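Local coordinates for UDP-glucose 6-dehydrogenase (Pyrobaculum islandicum, PDB 3VTF), which probably oxidises UDP-glucose to UDP-glucuronate, reducing two NAD(+) per sugar, at residues A122-V127 with R157-E162; M21-V26 with G44-G49. One frame throughout, in Å; residues are numbered along the deposited sequence.

Interaction 1 (A122-V127 with R157-E162)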
loop_
_atom_site.group_PDB
_atom_site.type_symbol
_atom_site.label_atom_id
_atom_site.label_comp_id
_atom_site.label_asym_id
_atom_site.label_seq_id
_atom_site.Cartn_x
_atom_site.Cartn_y
_atom_site.Cartn_z
ATOM N N ALA A 122 0.762 -5.830 34.331
ATOM C CA ALA A 122 1.570 -6.486 35.401
ATOM C C ALA A 122 2.993 -6.098 35.308
ATOM O O ALA A 122 3.672 -5.886 36.331
ATOM C CB ALA A 122 1.430 -8.040 35.385
ATOM N N ALA A 123 3.530 -5.924 34.065
ATOM C CA ALA A 123 4.927 -5.564 33.971
ATOM C C ALA A 123 5.061 -4.105 34.462
ATOM O O ALA A 123 6.043 -3.779 35.101
ATOM C CB ALA A 123 5.367 -5.622 32.485
ATOM N N ALA A 124 4.076 -3.242 34.148
ATOM C CA ALA A 124 4.190 -1.808 34.517
ATOM C C ALA A 124 4.151 -1.752 36.106
ATOM O O ALA A 124 4.824 -0.930 36.719
ATOM C CB ALA A 124 3.002 -0.999 33.991
ATOM N N ARG A 125 3.340 -2.595 36.715
ATOM C CA ARG A 125 3.242 -2.562 38.222
ATOM C C ARG A 125 4.578 -3.010 38.777
ATOM O O ARG A 125 5.070 -2.478 39.796
ATOM C CB ARG A 125 2.101 -3.478 38.706
ATOM C CG ARG A 125 0.741 -2.848 38.397
ATOM C CD ARG A 125 -0.461 -3.457 39.175
ATOM N NE ARG A 125 -1.710 -2.817 38.688
ATOM C CZ ARG A 125 -2.113 -1.599 39.070
ATOM N NH1 ARG A 125 -1.420 -0.953 39.985
ATOM N NH2 ARG A 125 -3.185 -1.000 38.562
ATOM N N ALA A 126 5.200 -4.018 38.127
ATOM C CA ALA A 126 6.534 -4.420 38.589
ATOM C C ALA A 126 7.551 -3.328 38.471
ATOM O O ALA A 126 8.423 -3.162 39.347
ATOM C CB ALA A 126 7.029 -5.703 37.901
ATOM N N VAL A 127 7.468 -2.577 37.372
ATOM C CA VAL A 127 8.309 -1.462 37.171
ATOM C C VAL A 127 8.080 -0.457 38.294
ATOM O O VAL A 127 9.079 0.033 38.861
ATOM C CB VAL A 127 8.112 -0.820 35.778
ATOM C CG1 VAL A 127 8.893 0.474 35.715
ATOM C CG2 VAL A 127 8.667 -1.798 34.646
ATOM N N ARG A 157 -0.209 4.987 34.739
ATOM C CA ARG A 157 -1.048 4.867 35.972
ATOM C C ARG A 157 -0.643 3.685 36.821
ATOM O O ARG A 157 -0.523 3.816 38.020
ATOM C CB ARG A 157 -2.542 4.773 35.609
ATOM C CG ARG A 157 -3.420 4.679 36.837
ATOM C CD ARG A 157 -4.917 4.792 36.464
ATOM N NE ARG A 157 -5.300 3.856 35.399
ATOM C CZ ARG A 157 -5.428 2.532 35.589
ATOM N NH1 ARG A 157 -5.146 1.982 36.775
ATOM N NH2 ARG A 157 -5.777 1.725 34.580
ATOM N N ALA A 158 -0.440 2.498 36.193
ATOM C CA ALA A 158 -0.052 1.368 36.921
ATOM C C ALA A 158 1.344 1.533 37.602
ATOM O O ALA A 158 1.548 1.059 38.765
ATOM C CB ALA A 158 -0.094 0.126 35.991
ATOM N N VAL A 159 2.294 2.111 36.893
ATOM C CA VAL A 159 3.580 2.504 37.457
ATOM C C VAL A 159 3.373 3.465 38.689
ATOM O O VAL A 159 3.852 3.180 39.786
ATOM C CB VAL A 159 4.472 3.192 36.423
ATOM C CG1 VAL A 159 5.815 3.554 37.095
ATOM C CG2 VAL A 159 4.783 2.226 35.223
ATOM N N ALA A 160 2.651 4.568 38.496
ATOM C CA ALA A 160 2.455 5.566 39.591
ATOM C C ALA A 160 1.799 4.920 40.805
ATOM O O ALA A 160 2.153 5.292 41.945
ATOM C CB ALA A 160 1.658 6.780 39.085
ATOM N N GLU A 161 0.863 3.988 40.570
ATOM C CA GLU A 161 0.161 3.358 41.674
ATOM C C GLU A 161 1.106 2.491 42.542
ATOM O O GLU A 161 0.738 2.133 43.665
ATOM C CB GLU A 161 -1.038 2.514 41.192
ATOM C CG GLU A 161 -2.232 3.357 40.759
ATOM C CD GLU A 161 -3.348 2.534 40.131
ATOM O OE1 GLU A 161 -3.254 1.271 40.117
ATOM O OE2 GLU A 161 -4.292 3.135 39.567
ATOM N N GLU A 162 2.311 2.128 42.047
ATOM C CA GLU A 162 3.232 1.312 42.846
ATOM C C GLU A 162 4.512 2.024 43.227
ATOM O O GLU A 162 5.316 1.475 43.967
ATOM C CB GLU A 162 3.606 -0.028 42.104
ATOM C CG GLU A 162 2.421 -0.775 41.471
ATOM C CD GLU A 162 1.509 -1.339 42.537
ATOM O OE1 GLU A 162 2.021 -1.468 43.691
ATOM O OE2 GLU A 162 0.319 -1.602 42.226
#
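Arg125 reaches from helix 118-134 to Glu161 and Glu162 on segment 157-162, which begins in helix 151-160, and with Arg157 these residues form a salt-bridge network over an alanine-lined helix-helix interface in the Rossmann-type NAD-binding domain. Followed outward, the Arg125 side chain changes partners at nearly every atom. Its CB lies against CG of Glu162, and its CG packs on CB of Ala158 at 3.9 Å. CD passes OE2 of Glu162, the chain running extended from CG to NE (chi3 -176°). The guanidinium then lies with the Ala158 methyl over the centre of one face, its edge turned to the acids. NH1 and NH2 both grip OE1 of Glu161, NH2 at 2.8 Å, so that one oxygen, lying almost in the guanidinium plane, accepts from both. NH1 also bonds OE2 of Glu162 at 2.9 Å, meeting its anti lone pair, with that carboxylate nearly perpendicular to the guanidinium (87°). Glu121, a turn earlier on the helix, is a further partner of NH2, and Glu161, shared by both arginines, probably offsets the closeness of their like charges. Beneath the polar layer CB of Ala124 touches CB of Ala158, while Val127 and Val159 both reach Val140 of strand 139-142. At the outer end, NH1 of Arg157 bonds OE2 of Glu161 from above the carboxylate plane, at 3.1 Å.

Interaction 2 (M21-V26 with G44-G49); sequences MASLSV and GHRVVG
With CG beside its backbone N (chi1 -61°), His45 swings its imidazole back to Ala22, whose N-H bonds ND1 at 3.2 Å, 21° out of the ring plane. Leu24 has a similar first torsion (chi1 -53°), which carries CD1 to 3.9 Å from CG of the same ring. ND1 thus serves as acceptor, while NE2 is bonded to the carbonyl of Val208. Replacing His45 with alanine is likely to leave the Ala22 N-H without this acceptor and Leu24 CD1 without the ring it packs on. Beyond this histidine contact, strands 23-26 and 46-49 run parallel, as in the first beta-alpha-beta unit of a Rossmann fold. Arg46 N bonds Ala22 O, Leu24 N bonds Arg46 O at 2.8 Å, and the ladder continues through Val48 N to Leu24 O and Val26 N to Val48 O. CA-H groups support it, Val47 CA lying 3.1 Å from Leu24 O. On the face carrying Ser23 and Val48, the Arg46 guanidinium rests one face on CG2 of Val48, and its NH1 bonds the Ala97 carbonyl. Leu24, Val26 and Val47 point the other way, onto helix 31-43, and the pair lies between strands 85-87 and 100-103.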
loop_
_atom_site.group_PDB
_atom_site.type_symbol
_atom_site.label_atom_id
_atom_site.label_comp_id
_atom_site.label_asym_id
_atom_site.label_seq_id
_atom_site.Cartn_x
_atom_site.Cartn_y
_atom_site.Cartn_z
ATOM N N MET A 21 27.499 4.935 29.563
ATOM C CA MET A 21 27.018 3.588 29.434
ATOM C C MET A 21 25.678 3.573 30.173
ATOM O O MET A 21 25.636 3.793 31.363
ATOM C CB MET A 21 28.007 2.640 30.108
ATOM C CG MET A 21 27.911 1.191 29.703
ATOM S SD MET A 21 29.085 0.082 30.504
ATOM C CE MET A 21 27.962 -1.115 31.147
ATOM N N ALA A 22 24.584 3.341 29.457
ATOM C CA ALA A 22 23.285 3.256 30.101
ATOM C C ALA A 22 23.076 1.932 30.826
ATOM O O ALA A 22 23.688 0.941 30.486
ATOM C CB ALA A 22 22.179 3.529 29.111
ATOM N N SER A 23 22.223 1.935 31.839
ATOM C CA SER A 23 21.813 0.712 32.566
ATOM C C SER A 23 20.354 0.482 32.263
ATOM O O SER A 23 19.505 1.319 32.605
ATOM C CB SER A 23 21.993 0.821 34.123
ATOM O OG SER A 23 23.328 1.247 34.356
ATOM N N LEU A 24 20.081 -0.595 31.541
ATOM C CA LEU A 24 18.760 -0.837 30.967
ATOM C C LEU A 24 18.298 -2.183 31.410
ATOM O O LEU A 24 19.061 -3.190 31.412
ATOM C CB LEU A 24 18.857 -0.889 29.418
ATOM C CG LEU A 24 19.536 0.314 28.784
ATOM C CD1 LEU A 24 19.688 0.149 27.252
ATOM C CD2 LEU A 24 18.854 1.678 29.134
ATOM N N SER A 25 17.026 -2.263 31.695
ATOM C CA SER A 25 16.414 -3.576 31.935
ATOM C C SER A 25 15.402 -3.912 30.833
ATOM O O SER A 25 14.856 -3.014 30.201
ATOM C CB SER A 25 15.788 -3.640 33.366
ATOM O OG SER A 25 15.098 -2.464 33.714
ATOM N N VAL A 26 15.160 -5.195 30.595
ATOM C CA VAL A 26 14.136 -5.625 29.660
ATOM C C VAL A 26 13.243 -6.660 30.348
ATOM O O VAL A 26 13.783 -7.626 30.951
ATOM C CB VAL A 26 14.782 -6.321 28.441
ATOM C CG1 VAL A 26 13.685 -6.754 27.473
ATOM C CG2 VAL A 26 15.765 -5.344 27.778
ATOM N N GLY A 44 26.849 -1.665 23.821
ATOM C CA GLY A 44 27.731 -1.003 24.799
ATOM C C GLY A 44 26.993 -0.637 26.107
ATOM O O GLY A 44 27.587 0.000 26.961
ATOM N N HIS A 45 25.772 -1.138 26.317
ATOM C CA HIS A 45 25.002 -0.845 27.534
ATOM C C HIS A 45 25.057 -1.984 28.473
ATOM O O HIS A 45 25.302 -3.083 28.101
ATOM C CB HIS A 45 23.526 -0.503 27.179
ATOM C CG HIS A 45 23.401 0.716 26.287
ATOM N ND1 HIS A 45 23.984 1.935 26.602
ATOM C CD2 HIS A 45 22.807 0.861 25.040
ATOM C CE1 HIS A 45 23.750 2.813 25.579
ATOM N NE2 HIS A 45 23.020 2.152 24.622
ATOM N N ARG A 46 24.781 -1.711 29.718
ATOM C CA ARG A 46 24.640 -2.707 30.762
ATOM C C ARG A 46 23.185 -3.045 30.805
ATOM O O ARG A 46 22.304 -2.127 30.877
ATOM C CB ARG A 46 25.089 -2.098 32.126
ATOM C CG ARG A 46 24.964 -3.060 33.309
ATOM C CD ARG A 46 25.106 -2.264 34.594
ATOM N NE ARG A 46 24.736 -3.079 35.753
ATOM C CZ ARG A 46 23.627 -2.910 36.444
ATOM N NH1 ARG A 46 22.803 -1.935 36.108
ATOM N NH2 ARG A 46 23.363 -3.716 37.458
ATOM N N VAL A 47 22.903 -4.335 30.680
ATOM C CA VAL A 47 21.521 -4.790 30.515
ATOM C C VAL A 47 21.197 -5.878 31.536
ATOM O O VAL A 47 21.998 -6.837 31.787
ATOM C CB VAL A 47 21.261 -5.361 29.094
ATOM C CG1 VAL A 47 19.834 -5.945 28.944
ATOM C CG2 VAL A 47 21.544 -4.310 28.045
ATOM N N VAL A 48 20.024 -5.756 32.134
ATOM C CA VAL A 48 19.519 -6.788 33.015
ATOM C C VAL A 48 18.156 -7.262 32.493
ATOM O O VAL A 48 17.200 -6.481 32.433
ATOM C CB VAL A 48 19.378 -6.279 34.500
ATOM C CG1 VAL A 48 18.930 -7.448 35.380
ATOM C CG2 VAL A 48 20.693 -5.664 35.020
ATOM N N GLY A 49 18.043 -8.525 32.121
ATOM C CA GLY A 49 16.792 -9.050 31.588
ATOM C C GLY A 49 16.024 -9.855 32.603
ATOM O O GLY A 49 16.591 -10.294 33.627
#

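In the fold
The two contacts illustrate how a Rossmann-type domain can be built from contacts that are local along the chain. From the N terminus, interaction 2 comes first: it closes the loop through helix 31-43 and brings strand 46-50 alongside strand 23-27. The chain then adds strands 85-87 and 100-103 on opposite flanks of that pair before entering helix 118-134. Interaction 1 closes the second loop, around strand 139-142, by joining this helix to helix 151-160. The loops therefore follow in series, neither nesting nor crossing. Their centres are 20 Å apart, and their nearest atoms about 7 Å, without touching. One contact joins strands within the sheet, the other joins helices packed against it.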